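Local coordinates for StAR-related lipid transfer protein 5 (Homo sapiens, PDB 2R55), which probably takes part in the intracellular transport of cholesterol or other sterols and lipids, which it may bind in its START domain, at residues Val62-Asn67 and His195-Gly200; Leu68-Gly73 and Asn189-Phe194; Val116-Thr121 and Pro161-Phe166; Leu137-Arg142 and Ser149-His154. All coordinates share one frame; numbering follows the deposited sequence.

Contact 1. Residues Val62-Asn67 and His195-Gly200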
loop_
_atom_site.group_PDB
_atom_site.type_symbol
_atom_site.label_atom_id
_atom_site.label_comp_id
_atom_site.label_asym_id
_atom_site.label_seq_id
_atom_site.Cartn_x
_atom_site.Cartn_y
_atom_site.Cartn_z
ATOM N N VAL A 62 3.926 4.420 15.112
ATOM C CA VAL A 62 4.986 4.147 16.098
ATOM C C VAL A 62 6.311 3.782 15.379
ATOM O O VAL A 62 7.337 3.601 16.019
ATOM C CB VAL A 62 4.592 3.051 17.170
ATOM C CG1 VAL A 62 3.342 3.452 17.935
ATOM C CG2 VAL A 62 4.406 1.678 16.535
ATOM N N GLU A 63 6.271 3.681 14.054
ATOM C CA GLU A 63 7.443 3.310 13.261
ATOM C C GLU A 63 8.375 4.491 12.941
ATOM O O GLU A 63 9.569 4.277 12.746
ATOM C CB GLU A 63 7.040 2.620 11.950
ATOM C CG GLU A 63 6.179 1.325 12.061
ATOM C CD GLU A 63 6.760 0.197 12.943
ATOM O OE1 GLU A 63 7.978 0.123 13.169
ATOM O OE2 GLU A 63 5.956 -0.648 13.412
ATOM N N PHE A 64 7.830 5.717 12.897
ATOM C CA PHE A 64 8.556 6.929 12.489
ATOM C C PHE A 64 7.744 8.161 12.933
ATOM O O PHE A 64 6.578 8.016 13.291
ATOM C CB PHE A 64 8.844 6.923 10.974
ATOM C CG PHE A 64 7.712 7.425 10.105
ATOM C CD1 PHE A 64 6.455 6.857 10.157
ATOM C CD2 PHE A 64 7.936 8.456 9.197
ATOM C CE1 PHE A 64 5.421 7.318 9.352
ATOM C CE2 PHE A 64 6.905 8.930 8.358
ATOM C CZ PHE A 64 5.649 8.364 8.440
ATOM N N PRO A 65 8.357 9.372 12.926
ATOM C CA PRO A 65 7.630 10.577 13.354
ATOM C C PRO A 65 6.204 10.723 12.784
ATOM O O PRO A 65 5.301 11.096 13.545
ATOM C CB PRO A 65 8.514 11.712 12.848
ATOM C CG PRO A 65 9.875 11.144 12.877
ATOM C CD PRO A 65 9.736 9.699 12.508
ATOM N N GLY A 66 5.997 10.402 11.497
ATOM C CA GLY A 66 4.711 10.631 10.808
ATOM C C GLY A 66 3.499 9.778 11.185
ATOM O O GLY A 66 3.359 9.317 12.329
ATOM N N ASN A 67 2.607 9.573 10.215
ATOM C CA ASN A 67 1.329 8.930 10.484
ATOM C C ASN A 67 1.109 7.618 9.736
ATOM O O ASN A 67 1.813 7.312 8.773
ATOM C CB ASN A 67 0.186 9.891 10.162
ATOM C CG ASN A 67 0.273 11.210 10.939
ATOM O OD1 ASN A 67 0.508 11.241 12.150
ATOM N ND2 ASN A 67 0.051 12.303 10.236
ATOM N N HIS A 195 1.652 3.797 4.899
ATOM C CA HIS A 195 2.503 3.991 6.067
ATOM C C HIS A 195 3.811 4.516 5.575
ATOM O O HIS A 195 4.865 3.914 5.777
ATOM C CB HIS A 195 2.742 2.650 6.739
ATOM C CG HIS A 195 3.006 2.745 8.208
ATOM N ND1 HIS A 195 2.918 1.654 9.041
ATOM C CD2 HIS A 195 3.340 3.796 8.995
ATOM C CE1 HIS A 195 3.198 2.028 10.276
ATOM N NE2 HIS A 195 3.456 3.321 10.275
ATOM N N THR A 196 3.737 5.649 4.909
ATOM C CA THR A 196 4.804 6.056 4.014
ATOM C C THR A 196 5.639 7.140 4.622
ATOM O O THR A 196 5.103 8.086 5.188
ATOM C CB THR A 196 4.192 6.560 2.740
ATOM O OG1 THR A 196 3.526 5.465 2.110
ATOM C CG2 THR A 196 5.247 7.150 1.803
ATOM N N ASP A 197 6.952 6.991 4.516
ATOM C CA ASP A 197 7.854 8.102 4.809
ATOM C C ASP A 197 8.366 8.658 3.494
ATOM O O ASP A 197 9.278 8.108 2.870
ATOM C CB ASP A 197 9.021 7.662 5.680
ATOM C CG ASP A 197 9.926 8.805 6.052
ATOM O OD1 ASP A 197 9.550 9.977 5.835
ATOM O OD2 ASP A 197 11.028 8.542 6.575
ATOM N N LEU A 198 7.764 9.748 3.054
ATOM C CA LEU A 198 8.253 10.445 1.879
ATOM C C LEU A 198 9.719 10.820 1.980
ATOM O O LEU A 198 10.415 10.870 0.961
ATOM C CB LEU A 198 7.384 11.653 1.598
ATOM C CG LEU A 198 6.006 11.180 1.093
ATOM C CD1 LEU A 198 5.069 12.368 0.978
ATOM C CD2 LEU A 198 6.104 10.401 -0.215
ATOM N N SER A 199 10.199 11.067 3.213
ATOM C CA SER A 199 11.628 11.283 3.442
ATOM C C SER A 199 12.015 12.537 2.663
ATOM O O SER A 199 11.173 13.414 2.460
ATOM C CB SER A 199 12.416 10.029 3.025
ATOM O OG SER A 199 13.775 10.272 2.795
ATOM N N GLY A 200 13.263 12.629 2.217
ATOM C CA GLY A 200 13.770 13.874 1.625
ATOM C C GLY A 200 13.629 15.025 2.607
ATOM O O GLY A 200 13.878 14.860 3.791
HETATM O O HOH W 1 2.741 8.595 6.383
#

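Contact 2. Residues Leu68-Gly73 and Asn189-Phe194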
loop_
_atom_site.group_PDB
_atom_site.type_symbol
_atom_site.label_atom_id
_atom_site.label_comp_id
_atom_site.label_asym_id
_atom_site.label_seq_id
_atom_site.Cartn_x
_atom_site.Cartn_y
_atom_site.Cartn_z
ATOM N N LEU A 68 0.115 6.854 10.183
ATOM C CA LEU A 68 -0.370 5.688 9.462
ATOM C C LEU A 68 -1.782 5.991 9.012
ATOM O O LEU A 68 -2.581 6.500 9.798
ATOM C CB LEU A 68 -0.343 4.459 10.382
ATOM C CG LEU A 68 -1.109 3.163 10.099
ATOM C CD1 LEU A 68 -0.602 2.446 8.851
ATOM C CD2 LEU A 68 -1.064 2.215 11.329
ATOM N N TYR A 69 -2.087 5.656 7.758
ATOM C CA TYR A 69 -3.375 5.960 7.127
ATOM C C TYR A 69 -4.153 4.685 6.816
ATOM O O TYR A 69 -3.569 3.686 6.368
ATOM C CB TYR A 69 -3.172 6.792 5.841
ATOM C CG TYR A 69 -2.740 8.208 6.129
ATOM C CD1 TYR A 69 -1.386 8.548 6.205
ATOM C CD2 TYR A 69 -3.683 9.207 6.358
ATOM C CE1 TYR A 69 -0.983 9.860 6.504
ATOM C CE2 TYR A 69 -3.295 10.522 6.652
ATOM C CZ TYR A 69 -1.946 10.836 6.724
ATOM O OH TYR A 69 -1.575 12.119 7.025
ATOM N N ARG A 70 -5.465 4.731 7.040
ATOM C CA ARG A 70 -6.325 3.581 6.909
ATOM C C ARG A 70 -7.488 3.910 5.977
ATOM O O ARG A 70 -8.274 4.832 6.238
ATOM C CB ARG A 70 -6.849 3.196 8.289
ATOM C CG ARG A 70 -7.891 2.055 8.328
ATOM C CD ARG A 70 -8.780 2.216 9.537
ATOM N NE ARG A 70 -9.372 0.961 9.975
ATOM C CZ ARG A 70 -10.458 0.410 9.436
ATOM N NH1 ARG A 70 -11.079 0.991 8.405
ATOM N NH2 ARG A 70 -10.914 -0.741 9.916
ATOM N N GLY A 71 -7.571 3.155 4.889
ATOM C CA GLY A 71 -8.663 3.271 3.937
ATOM C C GLY A 71 -9.597 2.082 4.065
ATOM O O GLY A 71 -9.149 0.938 4.181
ATOM N N GLU A 72 -10.893 2.352 4.058
ATOM C CA GLU A 72 -11.882 1.286 4.042
ATOM C C GLU A 72 -12.974 1.587 3.013
ATOM O O GLU A 72 -13.438 2.735 2.877
ATOM C CB GLU A 72 -12.457 1.045 5.446
ATOM C CG GLU A 72 -13.690 0.133 5.501
ATOM C CD GLU A 72 -13.792 -0.689 6.793
ATOM O OE1 GLU A 72 -13.391 -0.193 7.883
ATOM O OE2 GLU A 72 -14.275 -1.844 6.704
ATOM N N GLY A 73 -13.369 0.550 2.281
ATOM C CA GLY A 73 -14.271 0.724 1.160
ATOM C C GLY A 73 -14.602 -0.563 0.432
ATOM O O GLY A 73 -13.696 -1.335 0.048
ATOM N N ASN A 189 -14.570 -6.396 0.279
ATOM C CA ASN A 189 -14.165 -5.335 1.186
ATOM C C ASN A 189 -12.655 -5.161 1.082
ATOM O O ASN A 189 -11.899 -6.146 1.182
ATOM C CB ASN A 189 -14.569 -5.665 2.629
ATOM C CG ASN A 189 -14.583 -4.442 3.540
ATOM O OD1 ASN A 189 -15.514 -3.629 3.511
ATOM N ND2 ASN A 189 -13.558 -4.326 4.377
ATOM N N LEU A 190 -12.232 -3.913 0.855
ATOM C CA LEU A 190 -10.826 -3.551 0.742
ATOM C C LEU A 190 -10.407 -2.536 1.818
ATOM O O LEU A 190 -10.862 -1.373 1.811
ATOM C CB LEU A 190 -10.523 -2.978 -0.647
ATOM C CG LEU A 190 -9.095 -2.477 -0.926
ATOM C CD1 LEU A 190 -8.077 -3.620 -0.885
ATOM C CD2 LEU A 190 -9.005 -1.759 -2.248
ATOM N N VAL A 191 -9.533 -2.983 2.723
ATOM C CA VAL A 191 -8.950 -2.126 3.754
ATOM C C VAL A 191 -7.449 -2.009 3.486
ATOM O O VAL A 191 -6.738 -3.025 3.379
ATOM C CB VAL A 191 -9.205 -2.676 5.170
ATOM C CG1 VAL A 191 -8.843 -1.629 6.235
ATOM C CG2 VAL A 191 -10.647 -3.089 5.315
ATOM N N THR A 192 -6.981 -0.770 3.342
ATOM C CA THR A 192 -5.607 -0.527 2.943
ATOM C C THR A 192 -4.943 0.417 3.923
ATOM O O THR A 192 -5.579 1.352 4.434
ATOM C CB THR A 192 -5.493 0.133 1.561
ATOM O OG1 THR A 192 -6.021 1.461 1.630
ATOM C CG2 THR A 192 -6.225 -0.646 0.478
ATOM N N PHE A 193 -3.647 0.186 4.154
ATOM C CA PHE A 193 -2.858 1.044 5.005
ATOM C C PHE A 193 -1.692 1.627 4.242
ATOM O O PHE A 193 -0.904 0.894 3.651
ATOM C CB PHE A 193 -2.364 0.271 6.224
ATOM C CG PHE A 193 -3.462 -0.261 7.060
ATOM C CD1 PHE A 193 -4.079 0.544 7.997
ATOM C CD2 PHE A 193 -3.925 -1.553 6.872
ATOM C CE1 PHE A 193 -5.120 0.060 8.752
ATOM C CE2 PHE A 193 -4.971 -2.042 7.627
ATOM C CZ PHE A 193 -5.566 -1.236 8.574
ATOM N N PHE A 194 -1.607 2.955 4.259
ATOM C CA PHE A 194 -0.461 3.692 3.740
ATOM C C PHE A 194 0.366 4.112 4.930
ATOM O O PHE A 194 -0.158 4.697 5.880
ATOM C CB PHE A 194 -0.947 4.919 2.975
ATOM C CG PHE A 194 -1.467 4.605 1.612
ATOM C CD1 PHE A 194 -1.545 3.284 1.166
ATOM C CD2 PHE A 194 -1.913 5.613 0.783
ATOM C CE1 PHE A 194 -2.025 2.995 -0.106
ATOM C CE2 PHE A 194 -2.398 5.323 -0.487
ATOM C CZ PHE A 194 -2.453 4.018 -0.927
#

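Contact 3. Residues Val116-Thr121 and Pro161-Phe166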
loop_
_atom_site.group_PDB
_atom_site.type_symbol
_atom_site.label_atom_id
_atom_site.label_comp_id
_atom_site.label_asym_id
_atom_site.label_seq_id
_atom_site.Cartn_x
_atom_site.Cartn_y
_atom_site.Cartn_z
ATOM N N VAL A 116 11.149 -8.873 -3.143
ATOM C CA VAL A 116 11.639 -7.515 -2.935
ATOM C C VAL A 116 11.344 -6.652 -4.169
ATOM O O VAL A 116 11.712 -7.011 -5.291
ATOM C CB VAL A 116 13.141 -7.515 -2.584
ATOM C CG1 VAL A 116 13.636 -6.105 -2.301
ATOM C CG2 VAL A 116 13.395 -8.426 -1.381
ATOM N N SER A 117 10.660 -5.530 -3.955
ATOM C CA SER A 117 10.153 -4.731 -5.060
ATOM C C SER A 117 10.590 -3.270 -5.007
ATOM O O SER A 117 10.820 -2.718 -3.930
ATOM C CB SER A 117 8.631 -4.804 -5.115
ATOM O OG SER A 117 8.046 -4.046 -4.072
ATOM N N ARG A 118 10.712 -2.665 -6.186
ATOM C CA ARG A 118 10.963 -1.240 -6.323
ATOM C C ARG A 118 9.715 -0.609 -6.913
ATOM O O ARG A 118 9.169 -1.108 -7.889
ATOM C CB ARG A 118 12.182 -0.985 -7.219
ATOM C CG ARG A 118 12.442 0.489 -7.558
ATOM C CD ARG A 118 13.746 0.658 -8.290
ATOM N NE ARG A 118 13.644 1.696 -9.308
ATOM C CZ ARG A 118 14.038 2.956 -9.150
ATOM N NH1 ARG A 118 14.589 3.356 -8.007
ATOM N NH2 ARG A 118 13.890 3.821 -10.147
ATOM N N THR A 119 9.265 0.477 -6.302
ATOM C CA THR A 119 8.075 1.188 -6.736
ATOM C C THR A 119 8.425 2.659 -6.994
ATOM O O THR A 119 9.040 3.313 -6.147
ATOM C CB THR A 119 6.978 1.090 -5.665
ATOM O OG1 THR A 119 6.725 -0.292 -5.371
ATOM C CG2 THR A 119 5.686 1.755 -6.129
ATOM N N SER A 120 8.035 3.172 -8.158
ATOM C CA SER A 120 8.281 4.563 -8.520
ATOM C C SER A 120 6.977 5.339 -8.481
ATOM O O SER A 120 5.994 4.936 -9.095
ATOM C CB SER A 120 8.878 4.674 -9.924
ATOM O OG SER A 120 9.988 3.813 -10.115
ATOM N N THR A 121 6.982 6.447 -7.746
ATOM C CA THR A 121 5.844 7.357 -7.678
ATOM C C THR A 121 6.199 8.536 -8.565
ATOM O O THR A 121 7.380 8.795 -8.798
ATOM C CB THR A 121 5.580 7.865 -6.214
ATOM O OG1 THR A 121 6.709 8.620 -5.738
ATOM C CG2 THR A 121 5.307 6.708 -5.271
ATOM N N PRO A 161 20.048 0.656 -5.275
ATOM C CA PRO A 161 20.442 1.777 -4.435
ATOM C C PRO A 161 19.735 3.072 -4.892
ATOM O O PRO A 161 18.966 3.018 -5.861
ATOM C CB PRO A 161 21.957 1.839 -4.652
ATOM C CG PRO A 161 22.220 1.123 -5.970
ATOM C CD PRO A 161 20.932 0.528 -6.449
ATOM N N PRO A 162 19.939 4.210 -4.176
ATOM C CA PRO A 162 19.287 5.460 -4.589
ATOM C C PRO A 162 19.552 5.802 -6.042
ATOM O O PRO A 162 20.704 5.798 -6.486
ATOM C CB PRO A 162 19.902 6.506 -3.658
ATOM C CG PRO A 162 20.232 5.747 -2.432
ATOM C CD PRO A 162 20.718 4.408 -2.938
ATOM N N LYS A 163 18.470 6.058 -6.768
ATOM C CA LYS A 163 18.509 6.314 -8.195
ATOM C C LYS A 163 18.571 7.815 -8.448
ATOM O O LYS A 163 17.994 8.611 -7.695
ATOM C CB LYS A 163 17.279 5.712 -8.877
ATOM C CG LYS A 163 17.339 4.198 -9.107
ATOM C CD LYS A 163 17.724 3.850 -10.547
ATOM C CE LYS A 163 17.395 2.394 -10.901
ATOM N NZ LYS A 163 17.421 2.165 -12.392
ATOM N N PRO A 164 19.279 8.214 -9.511
ATOM C CA PRO A 164 19.395 9.627 -9.805
ATOM C C PRO A 164 18.022 10.250 -10.079
ATOM O O PRO A 164 17.259 9.738 -10.917
ATOM C CB PRO A 164 20.263 9.637 -11.067
ATOM C CG PRO A 164 20.085 8.272 -11.662
ATOM C CD PRO A 164 19.985 7.381 -10.501
ATOM N N GLY A 165 17.710 11.327 -9.358
ATOM C CA GLY A 165 16.463 12.057 -9.578
ATOM C C GLY A 165 15.235 11.518 -8.859
ATOM O O GLY A 165 14.140 12.053 -9.032
ATOM N N PHE A 166 15.401 10.457 -8.069
ATOM C CA PHE A 166 14.352 10.023 -7.142
ATOM C C PHE A 166 14.850 10.242 -5.729
ATOM O O PHE A 166 16.050 10.140 -5.472
ATOM C CB PHE A 166 13.991 8.549 -7.349
ATOM C CG PHE A 166 13.353 8.265 -8.685
ATOM C CD1 PHE A 166 14.139 8.095 -9.834
ATOM C CD2 PHE A 166 11.969 8.200 -8.809
ATOM C CE1 PHE A 166 13.559 7.849 -11.075
ATOM C CE2 PHE A 166 11.368 7.953 -10.052
ATOM C CZ PHE A 166 12.166 7.778 -11.188
#

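Contact 4. Residues Leu137-Arg142 and Ser149-His154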
loop_
_atom_site.group_PDB
_atom_site.type_symbol
_atom_site.label_atom_id
_atom_site.label_comp_id
_atom_site.label_asym_id
_atom_site.label_seq_id
_atom_site.Cartn_x
_atom_site.Cartn_y
_atom_site.Cartn_z
ATOM N N LEU A 137 10.223 -5.109 1.183
ATOM C CA LEU A 137 9.996 -6.529 1.387
ATOM C C LEU A 137 8.490 -6.725 1.456
ATOM O O LEU A 137 7.846 -6.246 2.388
ATOM C CB LEU A 137 10.654 -7.003 2.673
ATOM C CG LEU A 137 10.700 -8.509 2.915
ATOM C CD1 LEU A 137 11.425 -9.233 1.791
ATOM C CD2 LEU A 137 11.386 -8.761 4.235
ATOM N N VAL A 138 7.937 -7.381 0.439
ATOM C CA VAL A 138 6.488 -7.587 0.339
ATOM C C VAL A 138 6.126 -9.069 0.361
ATOM O O VAL A 138 6.597 -9.856 -0.469
ATOM C CB VAL A 138 5.831 -6.855 -0.886
ATOM C CG1 VAL A 138 6.646 -7.035 -2.165
ATOM C CG2 VAL A 138 4.391 -7.330 -1.093
ATOM N N LEU A 139 5.291 -9.419 1.338
ATOM C CA LEU A 139 4.839 -10.777 1.569
ATOM C C LEU A 139 3.344 -10.810 1.337
ATOM O O LEU A 139 2.601 -9.964 1.863
ATOM C CB LEU A 139 5.173 -11.208 3.009
ATOM C CG LEU A 139 4.756 -12.530 3.714
ATOM C CD1 LEU A 139 3.400 -12.452 4.386
ATOM C CD2 LEU A 139 4.861 -13.805 2.850
ATOM N N VAL A 140 2.918 -11.777 0.527
ATOM C CA VAL A 140 1.516 -12.108 0.365
ATOM C C VAL A 140 1.190 -13.221 1.353
ATOM O O VAL A 140 1.889 -14.229 1.422
ATOM C CB VAL A 140 1.218 -12.596 -1.069
ATOM C CG1 VAL A 140 -0.211 -13.113 -1.172
ATOM C CG2 VAL A 140 1.469 -11.482 -2.088
ATOM N N LYS A 141 0.131 -13.036 2.127
ATOM C CA LYS A 141 -0.291 -14.036 3.089
ATOM C C LYS A 141 -1.793 -14.153 2.985
ATOM O O LYS A 141 -2.482 -13.140 2.835
ATOM C CB LYS A 141 0.107 -13.627 4.505
ATOM C CG LYS A 141 0.015 -14.747 5.560
ATOM C CD LYS A 141 0.489 -14.245 6.926
ATOM C CE LYS A 141 0.299 -15.285 8.028
ATOM N NZ LYS A 141 0.623 -14.702 9.373
ATOM N N ARG A 142 -2.285 -15.388 3.081
ATOM C CA ARG A 142 -3.688 -15.697 2.858
ATOM C C ARG A 142 -4.318 -16.192 4.148
ATOM O O ARG A 142 -3.726 -17.003 4.864
ATOM C CB ARG A 142 -3.798 -16.767 1.771
ATOM C CG ARG A 142 -2.805 -16.518 0.653
ATOM C CD ARG A 142 -2.594 -17.678 -0.272
ATOM N NE ARG A 142 -2.360 -17.141 -1.605
ATOM C CZ ARG A 142 -3.312 -16.998 -2.524
ATOM N NH1 ARG A 142 -4.562 -17.380 -2.265
ATOM N NH2 ARG A 142 -3.008 -16.481 -3.707
ATOM N N SER A 149 -4.012 -10.850 1.582
ATOM C CA SER A 149 -3.420 -9.581 2.005
ATOM C C SER A 149 -2.033 -9.329 1.425
ATOM O O SER A 149 -1.320 -10.271 1.042
ATOM C CB SER A 149 -3.357 -9.494 3.530
ATOM O OG SER A 149 -2.153 -10.059 4.018
ATOM N N SER A 150 -1.653 -8.049 1.370
ATOM C CA SER A 150 -0.312 -7.688 0.983
ATOM C C SER A 150 0.300 -6.924 2.124
ATOM O O SER A 150 -0.348 -6.074 2.748
ATOM C CB SER A 150 -0.285 -6.875 -0.317
ATOM O OG SER A 150 -1.126 -5.736 -0.256
ATOM N N ASN A 151 1.562 -7.228 2.388
ATOM C CA ASN A 151 2.241 -6.751 3.576
ATOM C C ASN A 151 3.643 -6.346 3.176
ATOM O O ASN A 151 4.489 -7.183 2.869
ATOM C CB ASN A 151 2.276 -7.861 4.631
ATOM C CG ASN A 151 0.878 -8.421 4.961
ATOM O OD1 ASN A 151 0.164 -7.890 5.810
ATOM N ND2 ASN A 151 0.505 -9.494 4.298
ATOM N N ALA A 152 3.883 -5.046 3.173
ATOM C CA ALA A 152 5.077 -4.510 2.592
ATOM C C ALA A 152 5.810 -3.659 3.617
ATOM O O ALA A 152 5.184 -2.908 4.352
ATOM C CB ALA A 152 4.695 -3.700 1.379
ATOM N N THR A 153 7.133 -3.808 3.690
ATOM C CA THR A 153 7.969 -2.905 4.487
ATOM C C THR A 153 9.277 -2.557 3.750
ATOM O O THR A 153 9.740 -3.330 2.932
ATOM C CB THR A 153 8.245 -3.463 5.915
ATOM O OG1 THR A 153 8.334 -2.382 6.854
ATOM C CG2 THR A 153 9.545 -4.260 5.974
ATOM N N HIS A 154 9.872 -1.403 4.047
ATOM C CA HIS A 154 11.134 -1.010 3.402
ATOM C C HIS A 154 12.276 -1.991 3.730
ATOM O O HIS A 154 12.332 -2.554 4.839
ATOM C CB HIS A 154 11.535 0.386 3.820
ATOM C CG HIS A 154 12.130 0.448 5.191
ATOM N ND1 HIS A 154 11.363 0.540 6.333
ATOM C CD2 HIS A 154 13.417 0.404 5.603
ATOM C CE1 HIS A 154 12.155 0.561 7.389
ATOM N NE2 HIS A 154 13.406 0.487 6.971
#

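Contact 1. Residues Val62-Asn67 and His195-Gly200
Phe64 and His195 bring the loop between strands 54-60 and 67-75 against the end of strand 188-197, a surface contact at the end of that strand in the START-domain sheet. The outer carbons of the Phe64 ring meet the strand obliquely: CZ lies 3.3 Å from Thr196 O, and CE2 is 3.6 Å from Asp197 CB, with ring and carboxylate planes 40° apart. Phe64 CG sits between its own backbone N and carbonyl carbon (chi1 84°), which folds the ring back so that Gly66 N stands over the centre of one face; the ring also stacks with His172. Beside it, Glu63 CG packs 3.5 Å from His195 CE1, the two side chains crossing at about a right angle. The polar ends are held from outside the two segments: Glu63 OE2 by a salt bridge to Lys34, His195 ND1 by Pro173 O, and His195 NE2 by Ser61 OG. Ser61 OG also bonds the backbone N of Glu63 and of Phe64, tying the imidazole to the start of the loop. One water bridges the backbones where they diverge, donating to Asn67 O at 2.9 Å and to Thr196 O at 2.7 Å.

Contact 2. Residues Leu68-Gly73 and Asn189-Phe194
Arg70 and Phe193 face each other as a non-hydrogen-bonded pair of the antiparallel ladder between strands 67-75 and 188-197, part of the curved sheet of the START fold. The short strand axes run nearly antiparallel and approach to 4.6 Å. The two side chains lie alongside each other and point the same way. Arg70 presents its aliphatic part, CG reaching 3.4 Å from Phe193 CE1, while its guanidinium plane stands 84° from the ring, so methylene packing rather than guanidinium stacking joins the pair. With CG anti to the backbone N (chi1 175°) and the chain extended to NE, the guanidinium reaches along the strand to Glu72, where Arg70 NH1 meets OE1 at 2.6 Å in a salt bridge. That bond lies close to the guanidinium plane but reaches the carboxylate from above its own plane. Val191 CG1 covers one guanidinium face, offset toward the rim. The other carboxylate oxygen, Glu72 OE2, takes a weak bond from Asn189 ND2.

The other face of the sheet carries Tyr69, Thr192, Phe194 and Leu190 and turns toward helix 204-227; Phe194 meets Phe218 edge-to-face, and Tyr69 packs on Pro212. Gly71 and Gly73 place no side chain on this face opposite Thr192 and Leu190, and the hydroxyl of Thr192 lies beside Gly71, OG1 3.9 Å from its CA. In the ladder itself, Gly71 N donates to Thr192 O at 2.7 Å with an almost straight N-H...O angle of 178°.

Contact 3. Residues Val116-Thr121 and Pro161-Phe166
This is a side-chain contact near the surface, partly buried, in which strand 114-120 meets the loop that leads from strand 148-154 to strand 167-180. The backbones stay well apart, with CA atoms of Ser120 and Phe166 8.3 Å from each other, so long side chains have to span the gap. Arg118 does so from the strand: CG is anti to the backbone N (chi1 173°), which carries the guanidinium outward to the loop. Lys163 crosses one guanidinium face obliquely with its methylenes, CE lying over the centre 3.8 Å above the plane and CG close to NH1. The lysine chain bends at chi2, and its NZ ends 4.5 Å from Arg118 NH2. Two carboxylates probably offset that gathering of positive charge, since Arg118 NH1 forms a salt bridge with Asp133 and NE another with Glu105; they probably also fix the guanidinium's orientation. Both acids sit on strands flanking 114-120 in the antiparallel part of the START-domain sheet, Glu105 on 103-109 and Asp133 on 132-142. Phe166 ends a type II beta turn that begins at Lys163, closed by the bond from Phe166 N to Lys163 O. Its ring turns one face to Arg118 NH2, offset toward the rim, but the guanidinium carbon CZ is 5.3 Å from the ring centroid, a cation-pi distance long enough for at most weak attraction. Phe166 CE2 also touches Ser120 CB, 4.1 Å away and oblique to the ring.

Contact 4. Residues Leu137-Arg142 and Ser149-His154
Strands 132-142 and 148-154 form a beta hairpin in the START-domain sheet, and Leu137-Arg142 pairs with Ser149-His154 in antiparallel register, axes 4.5 Å apart at closest and 165° between their directions. Asn151 adds a side-chain tie to this ladder. Leu139 O is gripped twice, by Asn151 N at 3.0 Å and by Asn151 ND2 at 3.2 Å, the two donors arriving from opposite faces of the carbonyl plane. The amide reaches back because CG lies beside the backbone N and anti to the carbonyl carbon (chi1 -55°). Its ND2 also donates to Ser149 OG at 2.7 Å, tilted 20° from the amide plane, so the amide nitrogen has two acceptors that should fix its rotation. Ser149 OG in turn makes a weak bond to Lys141 O, which already accepts from Ser149 N, and this carries the polar chain across to the next hydrogen-bonded pair. Leu139 lies alongside Asn151 and points the same way, with CD1 4.1 Å from ND2. On the opposite face, Val138 and Ala152 form a close non-hydrogen-bonded pair, CB to CB 4.0 Å, and Val138 CA sends a CA-H...O contact to Asn151 O.

Helix 21-40 packs against the face bearing Leu137, Asn151 and Thr153, through Met27, Val31, Ala32 and Met35, and Lys141 NZ joins it by a salt bridge to Glu29. Along the sheet, strand 114-120 borders 132-142 through backbone bonds such as Val138 with Cys115, while strand 167-180 borders 148-154 through Ser150 with Cys176.

Contacts 2 and 4 are the buried ones, both antiparallel strand ladders of the same sheet, with centres about 14 Å apart. Contact 1 lies at the surface and contact 3 is partly buried; in each, a loop meets a strand mainly through side chains, helped in contact 1 by a bridging water, without direct hydrogen bonds between the segments. Contact 1 continues contact 2 along strand 188-197, where His195 ND1 packs 3.6 Å from Leu68 CD1. Contact 3 touches contact 4 through neighbouring strands, Val116 CG2 lying 3.8 Å from Leu137 CD1. Charge is handled differently too: contact 2 pairs Arg70 with Glu72 inside one strand, whereas Arg118 of contact 3 finds its acids outside both segments.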